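Local coordinates for protein lovastatin nonaketide synthase, polyketide synthase component (Aspergillus terreus, PDB 7CPX) that acts with its partner enoyl reductase LovC as an iterative polyketide synthase that builds the nonaketide core of lovastatin, dihydromonacolin L, at residues Trp570-Ala580 / Leu877-Asp885; Ser605-Met613 / Thr625-Val634. The protein carries 2 engineered substitutions. One frame throughout, in Å; residues are numbered along the deposited sequence.

Overall arrangement
Both contacts lie in the malonyl-CoA:ACP transacylase (MAT) domain. Going from the N terminus, the chain leaves strand 558-563, enters 570-580, and after helix 582-596 reaches the loop 605-613, which folds back on the helix segment 625-634 and closes the short loop of interaction 2. It then runs through most of the domain before 877-885, just past strand 872-875, meets 570-580 and closes the long loop of interaction 1, within whose span interaction 2 lies entirely. Their centres are about 13 Å apart and they touch: Met573 and Leu877 pack on Val634 of helix 624-644, and Ile578 on Met613 of the loop, so interaction 1 borders both segments of interaction 2.

Interaction 1: residues Trp570-Ala580 / Leu877-Asp885; sequences WPGMLKNLIEA and LERGKNDLD
Asp883 and Asn576 hold each other where two helices begin. Asn576 N donates to Asp883 OD2 (2.8 Å), meeting the carboxylate on its anti side and somewhat out of its plane; in return Asp883 N gives a weak but nearly straight bond to Asn576 OD1 (3.4 Å). Asp883 CG stands opposite its own carbonyl carbon (chi1 -54°), which sends the carboxylate into the first turn of helix 575-578, where the helix start would probably favour its negative charge. Nearer the backbone, Asp883 CB packs on Leu577 CG at 3.5 Å. Beside this pair Leu577 CD2 meets Leu884 CD1, and Leu884 CD2 lies against Asn576 CB. Farther along, Met573 and Leu877 reach tip to tip, SD against CD2. At the far end Arg879 CG sits over the six-membered ring of Trp570, a CH-pi contact 3.4 Å from CG to the ring centroid. After a bend at chi2 (-94°) the chain runs on past the rim of the ring, where the guanidinium lies near Trp570 CE3, its plane 27° from the ring's, and NH1 comes within 3.8 Å of Pro571 CD. In the second shell, Asn882 caps the other helix: its OD1 accepts from Asp885 N at 2.7 Å and so helps to set the turn that presents Asp883. Lys575 NZ bonds Gly572 O (3.2 Å), tying the lysine's end to the type II turn Gly572-Lys575. Trp570 NE1 is taken by His851 O. The contact joins short helix 575-578, after strand 558-563, to the start of helix 883-898, after edge strand 872-875, with Met573, Leu574 and Leu877 resting on helix 624-644.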
loop_
_atom_site.group_PDB
_atom_site.type_symbol
_atom_site.label_atom_id
_atom_site.label_comp_id
_atom_site.label_asym_id
_atom_site.label_seq_id
_atom_site.Cartn_x
_atom_site.Cartn_y
_atom_site.Cartn_z
ATOM N N TRP A 570 33.654 48.167 -61.690
ATOM C CA TRP A 570 34.803 47.345 -61.359
ATOM C C TRP A 570 35.283 46.587 -62.586
ATOM O O TRP A 570 34.517 46.354 -63.525
ATOM C CB TRP A 570 34.443 46.357 -60.244
ATOM C CG TRP A 570 33.653 46.973 -59.130
ATOM C CD1 TRP A 570 32.436 46.566 -58.665
ATOM C CD2 TRP A 570 34.018 48.117 -58.348
ATOM N NE1 TRP A 570 32.026 47.378 -57.636
ATOM C CE2 TRP A 570 32.979 48.339 -57.423
ATOM C CE3 TRP A 570 35.126 48.971 -58.337
ATOM C CZ2 TRP A 570 33.012 49.382 -56.498
ATOM C CZ3 TRP A 570 35.157 50.005 -57.417
ATOM C CH2 TRP A 570 34.107 50.200 -56.510
ATOM N N PRO A 571 36.556 46.200 -62.626
ATOM C CA PRO A 571 37.053 45.450 -63.785
ATOM C C PRO A 571 36.367 44.097 -63.913
ATOM O O PRO A 571 36.065 43.433 -62.919
ATOM C CB PRO A 571 38.550 45.301 -63.496
ATOM C CG PRO A 571 38.668 45.429 -62.017
ATOM C CD PRO A 571 37.602 46.398 -61.607
ATOM N N GLY A 572 36.124 43.695 -65.156
ATOM C CA GLY A 572 35.598 42.366 -65.428
ATOM C C GLY A 572 34.250 42.082 -64.803
ATOM O O GLY A 572 34.039 40.991 -64.257
ATOM N N MET A 573 33.327 43.037 -64.866
ATOM C CA MET A 573 31.981 42.804 -64.363
ATOM C C MET A 573 31.181 41.967 -65.356
ATOM O O MET A 573 31.341 42.083 -66.574
ATOM C CB MET A 573 31.268 44.130 -64.101
ATOM C CG MET A 573 31.931 44.999 -63.042
ATOM S SD MET A 573 31.288 44.750 -61.374
ATOM C CE MET A 573 32.006 43.166 -60.948
ATOM N N LEU A 574 30.314 41.109 -64.819
ATOM C CA LEU A 574 29.471 40.181 -65.565
ATOM C C LEU A 574 30.270 39.118 -66.306
ATOM O O LEU A 574 29.682 38.353 -67.080
ATOM C CB LEU A 574 28.571 40.890 -66.587
ATOM C CG LEU A 574 27.524 41.881 -66.078
ATOM C CD1 LEU A 574 26.608 42.291 -67.224
ATOM C CD2 LEU A 574 26.719 41.305 -64.925
ATOM N N LYS A 575 31.586 39.036 -66.103
ATOM C CA LYS A 575 32.380 38.054 -66.833
ATOM C C LYS A 575 31.919 36.637 -66.511
ATOM O O LYS A 575 31.799 35.791 -67.404
ATOM C CB LYS A 575 33.863 38.230 -66.506
ATOM C CG LYS A 575 34.219 37.987 -65.048
ATOM C CD LYS A 575 35.686 38.277 -64.781
ATOM C CE LYS A 575 36.072 37.924 -63.354
ATOM N NZ LYS A 575 35.320 38.728 -62.353
ATOM N N ASN A 576 31.654 36.362 -65.233
ATOM C CA ASN A 576 31.194 35.032 -64.849
ATOM C C ASN A 576 29.727 34.829 -65.213
ATOM O O ASN A 576 29.340 33.746 -65.667
ATOM C CB ASN A 576 31.413 34.818 -63.353
ATOM C CG ASN A 576 32.817 35.178 -62.914
ATOM O OD1 ASN A 576 33.012 36.052 -62.069
ATOM N ND2 ASN A 576 33.807 34.504 -63.488
ATOM N N LEU A 577 28.898 35.860 -65.027
ATOM C CA LEU A 577 27.488 35.745 -65.389
ATOM C C LEU A 577 27.322 35.488 -66.880
ATOM O O LEU A 577 26.529 34.632 -67.288
ATOM C CB LEU A 577 26.736 37.012 -64.982
ATOM C CG LEU A 577 26.192 37.061 -63.552
ATOM C CD1 LEU A 577 25.818 38.484 -63.174
ATOM C CD2 LEU A 577 24.987 36.147 -63.406
ATOM N N ILE A 578 28.063 36.223 -67.710
ATOM C CA ILE A 578 27.950 36.055 -69.154
ATOM C C ILE A 578 28.428 34.671 -69.573
ATOM O O ILE A 578 27.810 34.015 -70.420
ATOM C CB ILE A 578 28.728 37.168 -69.877
ATOM C CG1 ILE A 578 28.049 38.517 -69.628
ATOM C CG2 ILE A 578 28.829 36.862 -71.367
ATOM C CD1 ILE A 578 28.845 39.715 -70.100
ATOM N N GLU A 579 29.528 34.204 -68.988
ATOM C CA GLU A 579 30.137 32.938 -69.365
ATOM C C GLU A 579 29.576 31.754 -68.588
ATOM O O GLU A 579 30.100 30.643 -68.716
ATOM C CB GLU A 579 31.654 33.011 -69.172
ATOM C CG GLU A 579 32.351 33.992 -70.102
ATOM C CD GLU A 579 32.274 33.574 -71.558
ATOM O OE1 GLU A 579 31.837 32.436 -71.830
ATOM O OE2 GLU A 579 32.649 34.384 -72.431
ATOM N N ALA A 580 28.532 31.964 -67.786
ATOM C CA ALA A 580 27.912 30.885 -67.027
ATOM C C ALA A 580 26.400 30.809 -67.172
ATOM O O ALA A 580 25.820 29.791 -66.777
ATOM C CB ALA A 580 28.250 31.017 -65.535
ATOM N N LEU A 877 26.450 43.077 -57.061
ATOM C CA LEU A 877 27.696 42.898 -57.809
ATOM C C LEU A 877 28.789 43.611 -57.020
ATOM O O LEU A 877 28.963 44.827 -57.144
ATOM C CB LEU A 877 27.583 43.433 -59.232
ATOM C CG LEU A 877 28.296 42.615 -60.312
ATOM C CD1 LEU A 877 27.676 41.230 -60.448
ATOM C CD2 LEU A 877 28.262 43.342 -61.644
ATOM N N GLU A 878 29.517 42.849 -56.207
ATOM C CA GLU A 878 30.500 43.416 -55.301
ATOM C C GLU A 878 31.786 43.760 -56.051
ATOM O O GLU A 878 31.916 43.546 -57.259
ATOM C CB GLU A 878 30.772 42.451 -54.148
ATOM C CG GLU A 878 29.711 42.474 -53.058
ATOM C CD GLU A 878 28.372 41.947 -53.531
ATOM O OE1 GLU A 878 28.360 41.017 -54.362
ATOM O OE2 GLU A 878 27.332 42.466 -53.073
ATOM N N ARG A 879 32.751 44.304 -55.314
ATOM C CA ARG A 879 34.001 44.796 -55.889
ATOM C C ARG A 879 34.965 43.627 -56.044
ATOM O O ARG A 879 35.586 43.184 -55.076
ATOM C CB ARG A 879 34.585 45.894 -55.006
ATOM C CG ARG A 879 35.695 46.709 -55.651
ATOM C CD ARG A 879 37.075 46.161 -55.326
ATOM N NE ARG A 879 38.121 47.130 -55.635
ATOM C CZ ARG A 879 38.696 47.270 -56.822
ATOM N NH1 ARG A 879 38.358 46.508 -57.851
ATOM N NH2 ARG A 879 39.631 48.200 -56.984
ATOM N N GLY A 880 35.089 43.123 -57.270
ATOM C CA GLY A 880 36.019 42.051 -57.560
ATOM C C GLY A 880 35.549 40.667 -57.176
ATOM O O GLY A 880 36.346 39.724 -57.236
ATOM N N LYS A 881 34.289 40.510 -56.784
ATOM C CA LYS A 881 33.767 39.212 -56.386
ATOM C C LYS A 881 33.121 38.507 -57.576
ATOM O O LYS A 881 32.836 39.108 -58.614
ATOM C CB LYS A 881 32.756 39.368 -55.249
ATOM C CG LYS A 881 33.206 40.302 -54.137
ATOM C CD LYS A 881 34.602 39.967 -53.636
ATOM C CE LYS A 881 34.988 40.843 -52.456
ATOM N NZ LYS A 881 36.458 40.860 -52.229
ATOM N N ASN A 882 32.893 37.207 -57.411
ATOM C CA ASN A 882 32.268 36.420 -58.466
ATOM C C ASN A 882 30.861 36.934 -58.744
ATOM O O ASN A 882 30.090 37.204 -57.819
ATOM C CB ASN A 882 32.227 34.945 -58.067
ATOM C CG ASN A 882 31.530 34.082 -59.097
ATOM O OD1 ASN A 882 30.302 34.052 -59.167
ATOM N ND2 ASN A 882 32.311 33.372 -59.902
ATOM N N ASP A 883 30.530 37.067 -60.030
ATOM C CA ASP A 883 29.230 37.614 -60.407
ATOM C C ASP A 883 28.097 36.702 -59.950
ATOM O O ASP A 883 27.101 37.165 -59.377
ATOM C CB ASP A 883 29.179 37.825 -61.920
ATOM C CG ASP A 883 30.325 38.677 -62.428
ATOM O OD1 ASP A 883 30.725 39.623 -61.717
ATOM O OD2 ASP A 883 30.828 38.399 -63.536
ATOM N N LEU A 884 28.231 35.395 -60.194
ATOM C CA LEU A 884 27.210 34.459 -59.735
ATOM C C LEU A 884 27.062 34.537 -58.224
ATOM O O LEU A 884 25.944 34.583 -57.699
ATOM C CB LEU A 884 27.555 33.027 -60.152
ATOM C CG LEU A 884 27.793 32.698 -61.628
ATOM C CD1 LEU A 884 27.068 33.668 -62.544
ATOM C CD2 LEU A 884 29.280 32.661 -61.931
ATOM N N ASP A 885 28.188 34.555 -57.508
ATOM C CA ASP A 885 28.133 34.646 -56.056
ATOM C C ASP A 885 27.504 35.960 -55.615
ATOM O O ASP A 885 26.730 35.990 -54.658
ATOM C CB ASP A 885 29.533 34.497 -55.463
ATOM C CG ASP A 885 30.164 33.156 -55.790
ATOM O OD1 ASP A 885 29.520 32.351 -56.494
ATOM O OD2 ASP A 885 31.302 32.909 -55.340
#

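Interaction 2: residues Ser605-Met613 / Thr625-Val634; sequences SWTLLDQFM and TFSQPLCCAV
Helix 624-644 of the MAT domain, kinked at Pro629, is covered on one flank by the loop 605-613, whose Leu608 drives into it at the kink. Leu608 CD2 rests 3.5 Å from Pro629 CG, while Leu608 CD1 lies against Leu630 CB (3.7 Å), the two leucines crossing at about a right angle. The chi1 of 62° tucks Leu608 CG between its own backbone N and carbonyl carbon, and from there both methyl branches reach the helix at Pro629 and Leu630. One turn nearer the helix start, the ring of Phe626 is held between two groups: Phe612 CE2 comes over one face, offset toward the rim, and Thr625 OG1 lies over the centre of the other. The two phenylalanine rings meet obliquely, centroids 4.7 Å apart and planes at 37°, and Trp606 CB adds an aliphatic touch on Phe626 CE1 at 3.8 Å. In this acyltransferase fold, helix 624-644 leads into strand 648-652 of the central parallel sheet, after which comes a turn with the GxSxG pattern, consistent with a nucleophile elbow. Ser657 OG, at the start of helix 657-665 within that pattern, is hydrogen-bonded to Gln628 O, so helix 624-644 touches both the loop 605-613 and this segment. Toward the later turns, the chain of Met613, extended beyond CG, carries its CE to Leu630 CG (3.7 Å) and to Val634 CG2 (3.6 Å). Leu609 CD2 reaches Ala633 CB at 3.9 Å. The loop is shaped by its own backbone: Leu608 O accepts from Gln611 N, Phe612 N and Met613 N, which curls the chain and brings Phe612 and Met613 back toward the helix. Behind it, Asp610 OD1 makes a salt bridge to Arg589 NH2 of helix 582-596, on which Leu609 also packs.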
loop_
_atom_site.group_PDB
_atom_site.type_symbol
_atom_site.label_atom_id
_atom_site.label_comp_id
_atom_site.label_asym_id
_atom_site.label_seq_id
_atom_site.Cartn_x
_atom_site.Cartn_y
_atom_site.Cartn_z
ATOM N N SER A 605 30.087 51.645 -80.845
ATOM C CA SER A 605 31.051 51.811 -79.768
ATOM C C SER A 605 31.596 50.434 -79.416
ATOM O O SER A 605 30.829 49.532 -79.064
ATOM C CB SER A 605 30.396 52.473 -78.559
ATOM O OG SER A 605 31.298 52.553 -77.469
ATOM N N TRP A 606 32.913 50.269 -79.519
ATOM C CA TRP A 606 33.506 48.937 -79.540
ATOM C C TRP A 606 32.983 48.087 -78.390
ATOM O O TRP A 606 32.903 48.535 -77.243
ATOM C CB TRP A 606 35.031 49.037 -79.491
ATOM C CG TRP A 606 35.597 49.734 -80.691
ATOM C CD1 TRP A 606 36.426 50.818 -80.695
ATOM C CD2 TRP A 606 35.359 49.406 -82.066
ATOM N NE1 TRP A 606 36.726 51.179 -81.987
ATOM C CE2 TRP A 606 36.082 50.328 -82.847
ATOM C CE3 TRP A 606 34.607 48.419 -82.711
ATOM C CZ2 TRP A 606 36.076 50.293 -84.241
ATOM C CZ3 TRP A 606 34.602 48.385 -84.094
ATOM C CH2 TRP A 606 35.332 49.317 -84.843
ATOM N N THR A 607 32.628 46.846 -78.716
ATOM C CA THR A 607 31.849 45.988 -77.828
ATOM C C THR A 607 32.684 45.609 -76.614
ATOM O O THR A 607 33.571 44.755 -76.691
ATOM C CB THR A 607 31.385 44.742 -78.577
ATOM O OG1 THR A 607 30.779 45.124 -79.818
ATOM C CG2 THR A 607 30.377 43.962 -77.744
ATOM N N LEU A 608 32.397 46.246 -75.478
ATOM C CA LEU A 608 32.970 45.798 -74.215
ATOM C C LEU A 608 32.437 44.427 -73.829
ATOM O O LEU A 608 33.120 43.663 -73.138
ATOM C CB LEU A 608 32.662 46.812 -73.116
ATOM C CG LEU A 608 31.167 46.994 -72.831
ATOM C CD1 LEU A 608 30.717 46.136 -71.657
ATOM C CD2 LEU A 608 30.847 48.454 -72.583
ATOM N N LEU A 609 31.218 44.102 -74.266
ATOM C CA LEU A 609 30.605 42.825 -73.926
ATOM C C LEU A 609 31.421 41.644 -74.433
ATOM O O LEU A 609 31.293 40.539 -73.894
ATOM C CB LEU A 609 29.187 42.769 -74.499
ATOM C CG LEU A 609 28.260 43.900 -74.041
ATOM C CD1 LEU A 609 27.065 44.049 -74.969
ATOM C CD2 LEU A 609 27.800 43.662 -72.613
ATOM N N ASP A 610 32.253 41.852 -75.454
ATOM C CA ASP A 610 33.101 40.801 -76.004
ATOM C C ASP A 610 34.580 41.162 -75.954
ATOM O O ASP A 610 35.404 40.425 -76.507
ATOM C CB ASP A 610 32.690 40.494 -77.447
ATOM C CG ASP A 610 31.230 40.107 -77.568
ATOM O OD1 ASP A 610 30.681 39.542 -76.598
ATOM O OD2 ASP A 610 30.631 40.367 -78.631
ATOM N N GLN A 611 34.941 42.272 -75.308
ATOM C CA GLN A 611 36.328 42.719 -75.273
ATOM C C GLN A 611 36.806 42.934 -73.842
ATOM O O GLN A 611 37.968 42.660 -73.526
ATOM C CB GLN A 611 36.489 44.008 -76.082
ATOM C CG GLN A 611 36.217 43.843 -77.568
ATOM C CD GLN A 611 36.209 45.165 -78.309
ATOM O OE1 GLN A 611 36.436 46.221 -77.720
ATOM N NE2 GLN A 611 35.945 45.113 -79.609
ATOM N N PHE A 612 35.923 43.421 -72.974
ATOM C CA PHE A 612 36.270 43.702 -71.587
ATOM C C PHE A 612 35.550 42.817 -70.583
ATOM O O PHE A 612 36.116 42.527 -69.528
ATOM C CB PHE A 612 35.978 45.173 -71.251
ATOM C CG PHE A 612 36.891 46.142 -71.945
ATOM C CD1 PHE A 612 38.102 46.500 -71.378
ATOM C CD2 PHE A 612 36.542 46.692 -73.167
ATOM C CE1 PHE A 612 38.946 47.389 -72.014
ATOM C CE2 PHE A 612 37.381 47.581 -73.807
ATOM C CZ PHE A 612 38.584 47.931 -73.231
ATOM N N MET A 613 34.324 42.381 -70.875
ATOM C CA MET A 613 33.610 41.443 -70.010
ATOM C C MET A 613 34.038 40.011 -70.337
ATOM O O MET A 613 33.244 39.157 -70.732
ATOM C CB MET A 613 32.106 41.622 -70.161
ATOM C CG MET A 613 31.577 42.938 -69.620
ATOM S SD MET A 613 29.775 42.979 -69.575
ATOM C CE MET A 613 29.482 44.526 -68.725
ATOM N N THR A 625 33.961 55.524 -72.995
ATOM C CA THR A 625 33.367 54.781 -74.101
ATOM C C THR A 625 33.016 53.356 -73.705
ATOM O O THR A 625 32.091 52.765 -74.272
ATOM C CB THR A 625 34.326 54.758 -75.295
ATOM O OG1 THR A 625 35.542 54.097 -74.922
ATOM C CG2 THR A 625 34.644 56.170 -75.761
ATOM N N PHE A 626 33.747 52.784 -72.754
ATOM C CA PHE A 626 33.487 51.438 -72.261
ATOM C C PHE A 626 32.959 51.419 -70.838
ATOM O O PHE A 626 32.086 50.611 -70.520
ATOM C CB PHE A 626 34.767 50.600 -72.334
ATOM C CG PHE A 626 35.442 50.647 -73.675
ATOM C CD1 PHE A 626 34.701 50.563 -74.841
ATOM C CD2 PHE A 626 36.816 50.791 -73.768
ATOM C CE1 PHE A 626 35.318 50.611 -76.075
ATOM C CE2 PHE A 626 37.439 50.838 -75.000
ATOM C CZ PHE A 626 36.689 50.748 -76.155
ATOM N N SER A 627 33.460 52.301 -69.971
ATOM C CA SER A 627 33.007 52.310 -68.584
ATOM C C SER A 627 31.522 52.640 -68.489
ATOM O O SER A 627 30.790 52.009 -67.718
ATOM C CB SER A 627 33.830 53.307 -67.768
ATOM O OG SER A 627 33.691 54.620 -68.278
ATOM N N GLN A 628 31.053 53.629 -69.266
ATOM C CA GLN A 628 29.637 53.988 -69.190
ATOM C C GLN A 628 28.755 52.857 -69.702
ATOM O O GLN A 628 27.905 52.359 -68.941
ATOM C CB GLN A 628 29.390 55.299 -69.939
ATOM C CG GLN A 628 30.070 56.503 -69.311
ATOM C CD GLN A 628 29.940 57.751 -70.158
ATOM O OE1 GLN A 628 29.415 57.707 -71.270
ATOM N NE2 GLN A 628 30.418 58.875 -69.635
ATOM N N PRO A 629 28.890 52.402 -70.950
ATOM C CA PRO A 629 28.064 51.271 -71.395
ATOM C C PRO A 629 28.303 50.001 -70.603
ATOM O O PRO A 629 27.377 49.196 -70.465
ATOM C CB PRO A 629 28.453 51.104 -72.870
ATOM C CG PRO A 629 29.774 51.750 -73.000
ATOM C CD PRO A 629 29.796 52.871 -72.012
ATOM N N LEU A 630 29.511 49.784 -70.077
ATOM C CA LEU A 630 29.746 48.597 -69.258
ATOM C C LEU A 630 28.860 48.609 -68.020
ATOM O O LEU A 630 28.181 47.622 -67.716
ATOM C CB LEU A 630 31.220 48.508 -68.864
ATOM C CG LEU A 630 31.575 47.412 -67.855
ATOM C CD1 LEU A 630 32.881 46.737 -68.238
ATOM C CD2 LEU A 630 31.668 47.980 -66.445
ATOM N N CYS A 631 28.850 49.728 -67.292
ATOM C CA CYS A 631 28.003 49.829 -66.110
ATOM C C CYS A 631 26.529 49.768 -66.488
ATOM O O CYS A 631 25.721 49.157 -65.777
ATOM C CB CYS A 631 28.310 51.121 -65.354
ATOM S SG CYS A 631 27.350 51.337 -63.837
ATOM N N CYS A 632 26.157 50.405 -67.602
ATOM C CA CYS A 632 24.763 50.360 -68.030
ATOM C C CYS A 632 24.323 48.930 -68.315
ATOM O O CYS A 632 23.239 48.513 -67.897
ATOM C CB CYS A 632 24.563 51.236 -69.266
ATOM S SG CYS A 632 22.845 51.335 -69.816
ATOM N N ALA A 633 25.155 48.163 -69.024
ATOM C CA ALA A 633 24.831 46.771 -69.312
ATOM C C ALA A 633 24.795 45.941 -68.037
ATOM O O ALA A 633 23.935 45.066 -67.885
ATOM C CB ALA A 633 25.843 46.191 -70.298
ATOM N N VAL A 634 25.724 46.194 -67.114
ATOM C CA VAL A 634 25.717 45.483 -65.839
ATOM C C VAL A 634 24.384 45.687 -65.136
ATOM O O VAL A 634 23.728 44.730 -64.707
ATOM C CB VAL A 634 26.892 45.952 -64.963
ATOM C CG1 VAL A 634 26.673 45.547 -63.515
ATOM C CG2 VAL A 634 28.203 45.390 -65.486
#